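Local structure of tyrosine specific protein phosphatase (Trypanosoma cruzi, 4AZ1) at residues Y240-H245 against D253-D258; D85-F90 against L246-L251; L105-L108 against K112-L115; T211-S216 against V220-H225; A130-P135 against G141-S146. The protein probably removes phosphate from phosphotyrosine residues of proteins by hydrolysing the phosphate ester. One frame throughout, in Å; residues are numbered along the deposited sequence.

Contact 1 of 5, residues Y240-H245 against D253-D258; sequences YAALTH and DTTVYD
Ala242 and Val256 bring the two backbones nearest, with 6.2 Å between their CA atoms, where the last turns of helix 232-247 pass the first turn of helix 255-266. The contact is small and rests mainly on one methyl group. Thr255 CG2 sits anti to its own backbone N, which points the methyl across the gap. Thr255 OG1 lies beside the backbone N, anti to the carbonyl carbon, and bonds to Thr252 N. The methyl meets the backbone of helix 232-247 at Ala242 CA, 4.2 Å from Thr255 CG2. Ala242 CB is the next neighbour, at 4.4 Å from Thr255 CG2. The same methyl also reaches the His245 ring, obliquely, with Thr255 CG2 4.0 Å from His245 CD2. No hydrogen bond crosses between the segments. The polar end of the histidine is used locally instead: His245 ND1 pairs with Thr250 OG1.

Each segment also has bonds of its own. Tyr240 O accepts from both Thr244 N and Thr244 OG1, which come from opposite faces of the carbonyl plane. The bond from Thr244 OG1 to Tyr240 O is 2.8 Å long. Just ahead of the other helix Thr254 OG1 donates to Asp258 OD2 over 2.6 Å, on the syn side but well out of the carboxylate plane (35°).

The arrangement is a pair of consecutive helices joined by a short link, in the helical part of the phosphatase domain. Leu243 and Val256 lean on helix 274-288, Tyr257 packs on helix 14-30, and Tyr240 faces helix 203-215 and, edge-to-face, Phe90 of strand 90-93.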
# COMPACT_ATOMS: atom_id res chain seq x y z
N TYR A 240 17.81 9.91 -22.30
CA TYR A 240 17.99 11.24 -21.71
C TYR A 240 19.48 11.57 -21.66
O TYR A 240 19.90 12.65 -22.09
CB TYR A 240 17.42 11.31 -20.29
CG TYR A 240 17.87 12.57 -19.55
CD1 TYR A 240 17.22 13.79 -19.76
CD2 TYR A 240 18.95 12.54 -18.66
CE1 TYR A 240 17.65 14.96 -19.09
CE2 TYR A 240 19.37 13.70 -18.00
CZ TYR A 240 18.71 14.90 -18.22
OH TYR A 240 19.12 16.04 -17.56
N ALA A 241 20.26 10.65 -21.10
CA ALA A 241 21.70 10.87 -20.97
C ALA A 241 22.34 11.05 -22.33
O ALA A 241 23.04 12.04 -22.57
CB ALA A 241 22.35 9.71 -20.24
N ALA A 242 22.10 10.10 -23.23
CA ALA A 242 22.69 10.18 -24.55
C ALA A 242 22.33 11.48 -25.26
O ALA A 242 23.19 12.09 -25.91
CB ALA A 242 22.29 8.96 -25.40
N LEU A 243 21.08 11.92 -25.13
CA LEU A 243 20.65 13.15 -25.80
C LEU A 243 21.25 14.40 -25.18
O LEU A 243 21.47 15.40 -25.87
CB LEU A 243 19.13 13.26 -25.88
CG LEU A 243 18.49 12.34 -26.93
CD1 LEU A 243 17.01 12.11 -26.65
CD2 LEU A 243 18.68 12.93 -28.32
N THR A 244 21.52 14.35 -23.88
CA THR A 244 22.18 15.47 -23.20
C THR A 244 23.61 15.60 -23.73
O THR A 244 24.08 16.71 -23.97
CB THR A 244 22.20 15.28 -21.67
OG1 THR A 244 20.86 15.17 -21.17
CG2 THR A 244 22.89 16.47 -21.00
N HIS A 245 24.29 14.48 -23.93
CA HIS A 245 25.62 14.53 -24.55
C HIS A 245 25.57 15.15 -25.94
O HIS A 245 26.44 15.95 -26.30
CB HIS A 245 26.26 13.13 -24.59
CG HIS A 245 26.77 12.69 -23.26
ND1 HIS A 245 27.95 13.16 -22.72
CD2 HIS A 245 26.25 11.84 -22.34
CE1 HIS A 245 28.14 12.62 -21.54
NE2 HIS A 245 27.13 11.81 -21.28
N ASP A 253 31.40 8.01 -30.30
CA ASP A 253 31.05 6.72 -30.87
C ASP A 253 30.70 5.69 -29.79
O ASP A 253 30.06 4.68 -30.06
CB ASP A 253 32.20 6.23 -31.78
CG ASP A 253 31.88 4.93 -32.50
OD1 ASP A 253 30.72 4.71 -32.92
OD2 ASP A 253 32.81 4.11 -32.64
N THR A 254 31.10 5.96 -28.55
CA THR A 254 30.92 5.02 -27.45
C THR A 254 29.91 5.49 -26.40
O THR A 254 29.67 4.80 -25.40
CB THR A 254 32.26 4.73 -26.73
OG1 THR A 254 32.77 5.93 -26.15
CG2 THR A 254 33.29 4.16 -27.70
N THR A 255 29.31 6.67 -26.62
CA THR A 255 28.37 7.25 -25.65
C THR A 255 27.27 6.30 -25.18
O THR A 255 27.01 6.22 -23.97
CB THR A 255 27.70 8.53 -26.20
OG1 THR A 255 28.70 9.50 -26.48
CG2 THR A 255 26.72 9.11 -25.19
N VAL A 256 26.62 5.58 -26.09
CA VAL A 256 25.49 4.73 -25.67
C VAL A 256 25.96 3.58 -24.79
O VAL A 256 25.39 3.31 -23.73
CB VAL A 256 24.68 4.16 -26.84
CG1 VAL A 256 23.45 3.42 -26.31
CG2 VAL A 256 24.22 5.28 -27.76
N TYR A 257 27.00 2.89 -25.25
CA TYR A 257 27.61 1.84 -24.46
C TYR A 257 28.07 2.40 -23.10
O TYR A 257 27.77 1.82 -22.05
CB TYR A 257 28.78 1.19 -25.22
CG TYR A 257 29.30 -0.03 -24.52
CD1 TYR A 257 28.67 -1.26 -24.68
CD2 TYR A 257 30.41 0.03 -23.67
CE1 TYR A 257 29.13 -2.39 -24.03
CE2 TYR A 257 30.88 -1.10 -23.02
CZ TYR A 257 30.22 -2.30 -23.20
OH TYR A 257 30.66 -3.44 -22.56
N ASP A 258 28.78 3.53 -23.11
CA ASP A 258 29.31 4.09 -21.86
C ASP A 258 28.21 4.48 -20.86
O ASP A 258 28.30 4.19 -19.66
CB ASP A 258 30.19 5.30 -22.16
CG ASP A 258 31.48 4.91 -22.87
OD1 ASP A 258 31.95 3.76 -22.67
OD2 ASP A 258 32.03 5.74 -23.62

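Contact 2 of 5, residues D85-F90 against L246-L251; sequences DLPHKF and LERGTL
Arg248, the residue that leaves helix 232-247 at its Schellman motif, reaches across to Leu86 and Pro87 in the loop between strands 79-82 and 90-93. Gly249 is the C-prime residue of that motif and has a positive phi of 73°. Gly249 N binds Leu246 O at 3.2 Å, and Thr250 N closes the outer bond to His245 O at 2.7 Å. At the helix end the CB of Arg248 points toward the loop.

The backbones stay far apart, with 10.6 Å between Leu86 CA and Arg248 CA, so the long side chain makes the whole contact. Its chain bends at chi3 (50°). The guanidinium then lies obliquely against the loop. Arg248 NH2 comes to 3.7 Å from Pro87 CG, the arginine and the proline ring running past each other in opposite directions. Arg248 NH1 lies 4.1 Å from Leu86 CD2. Arg248 NH1 is also 4.1 Å from Asp85 O, too long for a hydrogen bond. No polar bond links the segments, and the contact is van der Waals packing at the surface. Both Arg248 and Pro87 also touch a neighbouring molecule in the crystal, so the arginine's position may partly reflect lattice packing.

Beneath this surface layer, Leu86 packs on Ala241 and Thr244 of helix 232-247. Glu247 forms a salt bridge with Arg287 of helix 274-288, against which Leu246 also packs. Beyond His88 the loop runs into strand 90-93 of the central sheet.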
# COMPACT_ATOMS: atom_id res chain seq x y z
N ASP A 85 26.17 12.53 -13.89
CA ASP A 85 26.83 13.84 -14.01
C ASP A 85 26.06 14.72 -14.99
O ASP A 85 26.65 15.40 -15.83
CB ASP A 85 28.29 13.70 -14.48
CG ASP A 85 29.17 12.97 -13.47
OD1 ASP A 85 29.01 13.23 -12.26
OD2 ASP A 85 30.01 12.16 -13.90
N LEU A 86 24.74 14.68 -14.90
CA LEU A 86 23.88 15.45 -15.78
C LEU A 86 22.99 16.33 -14.92
O LEU A 86 23.05 16.23 -13.69
CB LEU A 86 23.05 14.50 -16.65
CG LEU A 86 23.89 13.60 -17.56
CD1 LEU A 86 22.97 12.67 -18.31
CD2 LEU A 86 24.73 14.42 -18.51
N PRO A 87 22.22 17.25 -15.54
CA PRO A 87 21.42 18.16 -14.71
C PRO A 87 20.39 17.43 -13.86
O PRO A 87 20.08 17.88 -12.76
CB PRO A 87 20.73 19.04 -15.75
CG PRO A 87 21.75 19.15 -16.84
CD PRO A 87 22.31 17.74 -16.93
N HIS A 88 19.88 16.31 -14.37
CA HIS A 88 18.92 15.53 -13.59
C HIS A 88 19.50 14.20 -13.11
O HIS A 88 20.24 13.52 -13.84
CB HIS A 88 17.63 15.28 -14.39
CG HIS A 88 16.82 16.51 -14.61
ND1 HIS A 88 17.01 17.35 -15.69
CD2 HIS A 88 15.82 17.07 -13.88
CE1 HIS A 88 16.16 18.36 -15.62
NE2 HIS A 88 15.43 18.21 -14.53
N LYS A 89 19.14 13.85 -11.88
CA LYS A 89 19.35 12.51 -11.35
C LYS A 89 18.01 11.82 -11.43
O LYS A 89 16.96 12.47 -11.57
CB LYS A 89 19.79 12.55 -9.88
CG LYS A 89 21.06 13.33 -9.62
CD LYS A 89 21.61 12.97 -8.24
CE LYS A 89 22.86 13.78 -7.91
NZ LYS A 89 23.58 13.26 -6.70
N PHE A 90 18.03 10.49 -11.33
CA PHE A 90 16.82 9.72 -11.48
C PHE A 90 16.72 8.70 -10.37
O PHE A 90 17.73 8.29 -9.79
CB PHE A 90 16.84 9.03 -12.85
CG PHE A 90 16.79 10.00 -13.99
CD1 PHE A 90 17.96 10.55 -14.51
CD2 PHE A 90 15.56 10.40 -14.52
CE1 PHE A 90 17.91 11.47 -15.56
CE2 PHE A 90 15.50 11.32 -15.57
CZ PHE A 90 16.68 11.86 -16.09
N LEU A 246 24.54 14.79 -26.70
CA LEU A 246 24.35 15.32 -28.04
C LEU A 246 24.19 16.84 -27.98
O LEU A 246 24.83 17.57 -28.74
CB LEU A 246 23.11 14.67 -28.68
CG LEU A 246 22.74 15.00 -30.13
CD1 LEU A 246 21.97 13.84 -30.76
CD2 LEU A 246 21.91 16.28 -30.24
N GLU A 247 23.35 17.30 -27.06
CA GLU A 247 23.05 18.72 -26.91
C GLU A 247 24.23 19.57 -26.41
O GLU A 247 24.26 20.78 -26.66
CB GLU A 247 21.84 18.91 -25.98
CG GLU A 247 20.50 18.62 -26.64
CD GLU A 247 19.34 18.63 -25.65
OE1 GLU A 247 19.57 18.47 -24.43
OE2 GLU A 247 18.18 18.80 -26.10
N ARG A 248 25.17 18.96 -25.70
CA ARG A 248 26.34 19.69 -25.22
C ARG A 248 27.62 19.29 -25.97
O ARG A 248 28.74 19.56 -25.52
CB ARG A 248 26.49 19.60 -23.69
CG ARG A 248 26.59 18.20 -23.12
CD ARG A 248 26.76 18.19 -21.60
NE ARG A 248 25.80 19.01 -20.87
CZ ARG A 248 25.66 18.99 -19.54
NH1 ARG A 248 26.40 18.16 -18.81
NH2 ARG A 248 24.77 19.77 -18.93
N GLY A 249 27.43 18.66 -27.13
CA GLY A 249 28.53 18.45 -28.07
C GLY A 249 29.52 17.39 -27.63
O GLY A 249 30.65 17.36 -28.12
N THR A 250 29.09 16.50 -26.74
CA THR A 250 29.99 15.48 -26.22
C THR A 250 29.59 14.05 -26.60
O THR A 250 30.11 13.08 -26.03
CB THR A 250 30.14 15.59 -24.70
OG1 THR A 250 28.85 15.82 -24.12
CG2 THR A 250 31.07 16.74 -24.34
N LEU A 251 28.67 13.91 -27.55
CA LEU A 251 28.36 12.61 -28.12
C LEU A 251 29.61 12.01 -28.76
O LEU A 251 30.31 12.68 -29.53
CB LEU A 251 27.27 12.74 -29.18
CG LEU A 251 26.62 11.48 -29.74
CD1 LEU A 251 25.99 10.64 -28.62
CD2 LEU A 251 25.57 11.84 -30.78

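Contact 3 of 5, residues L105-L108 against K112-L115; sequences LAML and KISL
This is a buried contact at the C-terminal end of helix 101-110: Leu108 meets Ile113 where the chain turns toward strand 115-118. Leu108 CA and Ile113 CA are 5.0 Å apart. Ile113 N donates to Leu108 O over 3.0 Å, in the carbonyl plane and with an N-H...O angle of 152°. Lys112 precedes it with a positive phi of 59°, as part of a Schellman motif that ends the helix.

The motif closes the helix of a beta-alpha-beta crossover. Strand 90-93 leads into the helix and strand 115-118 follows it, parallel in the sheet, with strand 222-225 between them. The turn also brings the Ile113 side chain back to the helix. Leu108 CD2 presses on Ile113 CB at 3.6 Å and on Ile113 CG2 at 3.7 Å, the two side chains crossing at about a right angle. Met107 is bent at chi2 and chi3, which swings its sulfur round to the same isoleucine. Met107 SD lies 3.9 Å from Ile113 CG1. Val223 of strand 222-225 packs against both Leu108 and Ile113. Lys112 points away and turns its amino group back to Tyr109, bonding to its carbonyl O and making a cation-pi contact with its ring.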
# COMPACT_ATOMS: atom_id res chain seq x y z
N LEU A 105 4.56 5.97 -1.85
CA LEU A 105 3.94 7.29 -1.70
C LEU A 105 4.63 8.10 -0.62
O LEU A 105 4.80 9.33 -0.75
CB LEU A 105 2.44 7.15 -1.40
CG LEU A 105 1.59 6.47 -2.48
CD1 LEU A 105 0.09 6.48 -2.15
CD2 LEU A 105 1.83 7.09 -3.84
N ALA A 106 5.03 7.42 0.46
CA ALA A 106 5.72 8.10 1.55
C ALA A 106 7.05 8.66 1.06
O ALA A 106 7.47 9.75 1.47
CB ALA A 106 5.96 7.14 2.70
N MET A 107 7.73 7.89 0.21
CA MET A 107 8.97 8.33 -0.40
C MET A 107 8.73 9.58 -1.23
O MET A 107 9.45 10.56 -1.08
CB MET A 107 9.57 7.22 -1.28
CG MET A 107 10.89 7.60 -1.94
SD MET A 107 10.69 8.42 -3.55
CE MET A 107 9.64 7.21 -4.38
N LEU A 108 7.72 9.53 -2.10
CA LEU A 108 7.40 10.68 -2.95
C LEU A 108 7.17 11.90 -2.08
O LEU A 108 7.61 13.01 -2.41
CB LEU A 108 6.13 10.42 -3.75
CG LEU A 108 6.21 9.35 -4.83
CD1 LEU A 108 4.88 9.28 -5.57
CD2 LEU A 108 7.36 9.72 -5.77
N LYS A 112 9.84 14.93 -1.56
CA LYS A 112 9.29 16.04 -2.34
C LYS A 112 9.52 15.82 -3.84
O LYS A 112 9.90 16.73 -4.57
CB LYS A 112 9.89 17.39 -1.90
CG LYS A 112 9.80 17.69 -0.40
CD LYS A 112 8.37 17.57 0.11
CE LYS A 112 8.32 17.54 1.65
NZ LYS A 112 6.99 17.08 2.15
N ILE A 113 9.30 14.59 -4.28
CA ILE A 113 9.49 14.26 -5.69
C ILE A 113 8.49 15.05 -6.54
O ILE A 113 7.30 15.13 -6.20
CB ILE A 113 9.35 12.75 -5.91
CG1 ILE A 113 10.47 12.01 -5.15
CG2 ILE A 113 9.38 12.41 -7.40
CD1 ILE A 113 11.88 12.48 -5.52
N SER A 114 8.97 15.66 -7.61
CA SER A 114 8.12 16.52 -8.43
C SER A 114 7.57 15.80 -9.69
O SER A 114 6.52 16.18 -10.21
CB SER A 114 8.84 17.83 -8.77
OG SER A 114 8.35 18.43 -9.96
N LEU A 115 8.27 14.76 -10.14
CA LEU A 115 7.89 14.11 -11.40
C LEU A 115 8.11 12.61 -11.35
O LEU A 115 9.21 12.12 -11.05
CB LEU A 115 8.65 14.72 -12.59
CG LEU A 115 8.47 14.03 -13.95
CD1 LEU A 115 7.02 14.10 -14.40
CD2 LEU A 115 9.38 14.65 -15.02

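Contact 4 of 5, residues T211-S216 against V220-H225; sequences TNVKNS and VPVVVH
Ser216 OG, the atom that meets Val222 across the contact, is held from two directions. Ser216 OG donates to Val213 O over 2.6 Å, in the carbonyl plane and on a lone pair. It accepts from a water at 2.8 Å from Ser216 OG. The serine torsion (chi1 82°) sets OG between the backbone N and the carbonyl carbon, turned back to the helix end. Val213 O takes a second bond from Ser216 N at 3.1 Å, so one residue grips it twice.

The water reaches on to Val220 O, a weak bond of 3.3 Å, and is the one polar bridge between the segments. The rest is van der Waals contact. Val222 CG2 touches Ser216 OG at 3.6 Å. The other branch, Val222 CG1, lies 4.4 Å from Val213 CG2. Here the end of helix 203-215 packs on the start of strand 222-225, a central parallel strand of the sheet. Phe90 and Leu115, from the two flanking strands, also line Val222, while Tyr240 of helix 232-247 covers Val213. The serine hydroxyl is thus satisfied by the helix carbonyl and the water, which lets it pack beside a valine methyl without a direct polar partner on the strand.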
# COMPACT_ATOMS: atom_id res chain seq x y z
N THR A 211 10.93 15.90 -22.59
CA THR A 211 10.59 17.30 -22.41
C THR A 211 10.08 17.53 -20.99
O THR A 211 10.48 18.49 -20.34
CB THR A 211 9.56 17.77 -23.45
OG1 THR A 211 10.19 17.86 -24.73
CG2 THR A 211 8.99 19.14 -23.08
N ASN A 212 9.22 16.63 -20.51
CA ASN A 212 8.80 16.70 -19.12
C ASN A 212 9.98 16.67 -18.16
O ASN A 212 10.06 17.50 -17.27
CB ASN A 212 7.84 15.56 -18.77
CG ASN A 212 6.48 15.75 -19.38
OD1 ASN A 212 5.87 14.80 -19.87
ND2 ASN A 212 6.00 16.98 -19.38
N VAL A 213 10.89 15.71 -18.36
CA VAL A 213 12.08 15.60 -17.53
C VAL A 213 12.83 16.92 -17.48
O VAL A 213 13.11 17.45 -16.40
CB VAL A 213 13.01 14.45 -17.99
CG1 VAL A 213 14.36 14.53 -17.31
CG2 VAL A 213 12.38 13.12 -17.69
N LYS A 214 13.13 17.48 -18.65
CA LYS A 214 13.90 18.72 -18.75
C LYS A 214 13.24 19.91 -18.08
O LYS A 214 13.92 20.77 -17.50
CB LYS A 214 14.15 19.08 -20.21
CG LYS A 214 15.00 18.10 -20.98
CD LYS A 214 15.14 18.59 -22.41
CE LYS A 214 14.99 17.44 -23.40
NZ LYS A 214 14.61 17.92 -24.76
N ASN A 215 11.91 19.99 -18.18
CA ASN A 215 11.17 21.11 -17.62
C ASN A 215 10.90 20.92 -16.12
O ASN A 215 10.38 21.82 -15.45
CB ASN A 215 9.86 21.34 -18.40
CG ASN A 215 10.10 21.79 -19.84
OD1 ASN A 215 11.25 21.96 -20.27
ND2 ASN A 215 9.02 21.97 -20.60
N SER A 216 11.24 19.75 -15.59
CA SER A 216 11.07 19.46 -14.16
C SER A 216 12.26 20.03 -13.37
O SER A 216 13.30 20.32 -13.96
CB SER A 216 10.97 17.95 -13.94
OG SER A 216 12.27 17.39 -13.91
N VAL A 220 15.41 17.86 -7.23
CA VAL A 220 14.98 16.53 -6.79
C VAL A 220 15.06 15.54 -7.94
O VAL A 220 14.89 15.92 -9.10
CB VAL A 220 13.54 16.54 -6.16
CG1 VAL A 220 13.53 17.28 -4.82
CG2 VAL A 220 12.53 17.15 -7.13
N PRO A 221 15.33 14.26 -7.63
CA PRO A 221 15.46 13.30 -8.72
C PRO A 221 14.10 13.02 -9.36
O PRO A 221 13.06 13.14 -8.69
CB PRO A 221 15.95 12.02 -8.03
CG PRO A 221 16.15 12.37 -6.57
CD PRO A 221 15.37 13.61 -6.30
N VAL A 222 14.10 12.67 -10.64
CA VAL A 222 12.89 12.23 -11.32
C VAL A 222 12.71 10.73 -11.09
O VAL A 222 13.62 9.95 -11.34
CB VAL A 222 12.99 12.48 -12.82
CG1 VAL A 222 11.82 11.81 -13.54
CG2 VAL A 222 13.06 13.98 -13.11
N VAL A 223 11.54 10.32 -10.60
CA VAL A 223 11.27 8.89 -10.42
C VAL A 223 10.79 8.26 -11.73
O VAL A 223 9.88 8.78 -12.37
CB VAL A 223 10.24 8.64 -9.31
CG1 VAL A 223 9.77 7.17 -9.32
CG2 VAL A 223 10.82 9.01 -7.94
N VAL A 224 11.41 7.15 -12.13
CA VAL A 224 11.01 6.43 -13.34
C VAL A 224 10.81 4.94 -13.04
O VAL A 224 11.69 4.30 -12.47
CB VAL A 224 12.10 6.55 -14.43
CG1 VAL A 224 11.61 5.95 -15.74
CG2 VAL A 224 12.49 8.00 -14.62
N HIS A 225 9.66 4.39 -13.42
CA HIS A 225 9.46 2.96 -13.22
C HIS A 225 8.73 2.33 -14.39
O HIS A 225 7.94 2.99 -15.06
CB HIS A 225 8.72 2.65 -11.91
CG HIS A 225 7.27 3.03 -11.92
ND1 HIS A 225 6.27 2.13 -12.21
CD2 HIS A 225 6.66 4.22 -11.65
CE1 HIS A 225 5.10 2.74 -12.12
NE2 HIS A 225 5.31 4.01 -11.79
O HOH W 1 12.42 16.81 -11.15

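Contact 5 of 5, residues A130-P135 against G141-S146; sequences ADRYWP and GSIAVS
Ile143 lays its CD1 methyl over the peptide between Trp134 and Pro135, 3.5 Å from Trp134 C. Its first torsion (chi1 58°) places CG1 between the backbone N and the carbonyl carbon, aiming the long branch at the loop. Arg132 flanks the methyl obliquely, with NH1 at 3.9 Å from Ile143 CD1. Arg132 NH1 also donates to Trp134 O over 2.9 Å. The bond is nearly straight and lies in the guanidinium plane, with the donor tilted 25° from the Trp134 carbonyl plane. It holds the guanidinium beside the carbonyl of the peptide that Ile143 covers.

Arg132 CG rests over the centre of one Trp134 face, 3.6 Å above the plane, and Trp134 turns its CE3 edge to one face of the Tyr133 ring. Tyr133, Trp134 and Pro135 match the Tyr-Trp-Pro of a sequence motif common to classical tyrosine phosphatases. Pro135 closes the other end, with CG 3.8 Å from Gly141 O, just before strand 142-145 begins.

This strand is the outermost on its side of the sheet within the chain, next to strand 151-164. The second subunit lies against this strand: its Leu52 packs on Ile143, and Ala144 makes backbone hydrogen bonds to it.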
# COMPACT_ATOMS: atom_id res chain seq x y z
N ALA A 130 1.98 -3.68 -13.26
CA ALA A 130 1.99 -2.67 -12.20
C ALA A 130 0.66 -2.62 -11.45
O ALA A 130 -0.35 -3.16 -11.91
CB ALA A 130 2.32 -1.29 -12.77
N ASP A 131 0.67 -1.92 -10.32
CA ASP A 131 -0.52 -1.75 -9.50
C ASP A 131 -0.84 -0.27 -9.36
O ASP A 131 0.06 0.54 -9.12
CB ASP A 131 -0.33 -2.39 -8.12
CG ASP A 131 -0.35 -3.91 -8.17
OD1 ASP A 131 -1.45 -4.50 -8.19
OD2 ASP A 131 0.75 -4.53 -8.20
N ARG A 132 -2.11 0.07 -9.54
CA ARG A 132 -2.54 1.47 -9.47
C ARG A 132 -2.25 2.14 -8.12
O ARG A 132 -2.55 1.60 -7.04
CB ARG A 132 -4.03 1.58 -9.78
CG ARG A 132 -4.54 3.03 -9.79
CD ARG A 132 -5.97 3.10 -10.33
NE ARG A 132 -6.83 2.14 -9.64
CZ ARG A 132 -7.38 2.37 -8.44
NH1 ARG A 132 -7.16 3.52 -7.81
NH2 ARG A 132 -8.15 1.44 -7.88
N TYR A 133 -1.66 3.33 -8.18
CA TYR A 133 -1.45 4.11 -6.96
C TYR A 133 -2.03 5.52 -7.06
O TYR A 133 -1.76 6.37 -6.21
CB TYR A 133 0.04 4.14 -6.59
CG TYR A 133 0.93 4.54 -7.75
CD1 TYR A 133 1.18 5.88 -8.02
CD2 TYR A 133 1.55 3.58 -8.54
CE1 TYR A 133 2.02 6.26 -9.06
CE2 TYR A 133 2.39 3.96 -9.60
CZ TYR A 133 2.61 5.30 -9.85
OH TYR A 133 3.44 5.69 -10.88
N TRP A 134 -2.85 5.76 -8.09
CA TRP A 134 -3.48 7.07 -8.29
C TRP A 134 -4.99 6.91 -8.26
O TRP A 134 -5.50 5.83 -8.53
CB TRP A 134 -3.05 7.66 -9.65
CG TRP A 134 -3.38 6.76 -10.79
CD1 TRP A 134 -4.56 6.69 -11.48
CD2 TRP A 134 -2.51 5.77 -11.38
NE1 TRP A 134 -4.48 5.73 -12.46
CE2 TRP A 134 -3.24 5.15 -12.42
CE3 TRP A 134 -1.20 5.37 -11.12
CZ2 TRP A 134 -2.67 4.14 -13.21
CZ3 TRP A 134 -0.64 4.36 -11.90
CH2 TRP A 134 -1.38 3.76 -12.94
N PRO A 135 -5.72 8.00 -7.92
CA PRO A 135 -7.19 7.90 -7.91
C PRO A 135 -7.71 7.73 -9.33
O PRO A 135 -7.16 8.34 -10.26
CB PRO A 135 -7.65 9.26 -7.36
CG PRO A 135 -6.38 9.98 -6.88
CD PRO A 135 -5.24 9.37 -7.63
N GLY A 141 -12.12 11.28 -6.37
CA GLY A 141 -10.98 12.17 -6.56
C GLY A 141 -9.85 12.00 -5.55
O GLY A 141 -8.80 12.62 -5.70
N SER A 142 -10.07 11.16 -4.53
CA SER A 142 -9.07 10.90 -3.49
C SER A 142 -9.05 9.42 -3.12
O SER A 142 -10.10 8.82 -2.96
CB SER A 142 -9.40 11.68 -2.20
OG SER A 142 -9.20 13.06 -2.35
N ILE A 143 -7.86 8.85 -2.96
CA ILE A 143 -7.73 7.55 -2.30
C ILE A 143 -6.69 7.66 -1.17
O ILE A 143 -5.89 8.61 -1.13
CB ILE A 143 -7.33 6.45 -3.28
CG1 ILE A 143 -6.01 6.82 -3.96
CG2 ILE A 143 -8.42 6.24 -4.32
CD1 ILE A 143 -5.58 5.81 -5.03
N ALA A 144 -6.69 6.69 -0.26
CA ALA A 144 -5.75 6.73 0.87
C ALA A 144 -5.03 5.40 1.09
O ALA A 144 -5.52 4.33 0.69
CB ALA A 144 -6.48 7.18 2.14
N VAL A 145 -3.84 5.46 1.69
CA VAL A 145 -3.17 4.27 2.20
C VAL A 145 -3.20 4.34 3.71
O VAL A 145 -3.21 5.43 4.30
CB VAL A 145 -1.73 4.09 1.67
CG1 VAL A 145 -1.74 3.75 0.17
CG2 VAL A 145 -0.88 5.34 1.94
N SER A 146 -3.25 3.18 4.35
CA SER A 146 -3.31 3.15 5.79
C SER A 146 -1.90 3.04 6.36
O SER A 146 -1.61 3.53 7.46
CB SER A 146 -4.18 1.98 6.25
OG SER A 146 -4.14 1.86 7.66

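How the contacts relate
Contacts 1 and 2 share helix 232-247 and have centres 8 Å apart. Tyr240 OH meets His88 ND1 at 3.1 Å, tying them together. Contact 4 lies nearer the middle of the chain. Its strand bonds to contact 2 through Lys89 O and Val222 N, and to contact 3 through Leu115 O and Val223 N, both at 3.0 Å. Contact 5 is about 36 Å from contact 1, centre to centre, on the far side of the chain. It joins contact 4 through Tyr133 OH and His225 NE2, 2.7 Å apart. His225 opens the HC(X)5R signature, so this bond probably lies beside the phosphate-binding loop.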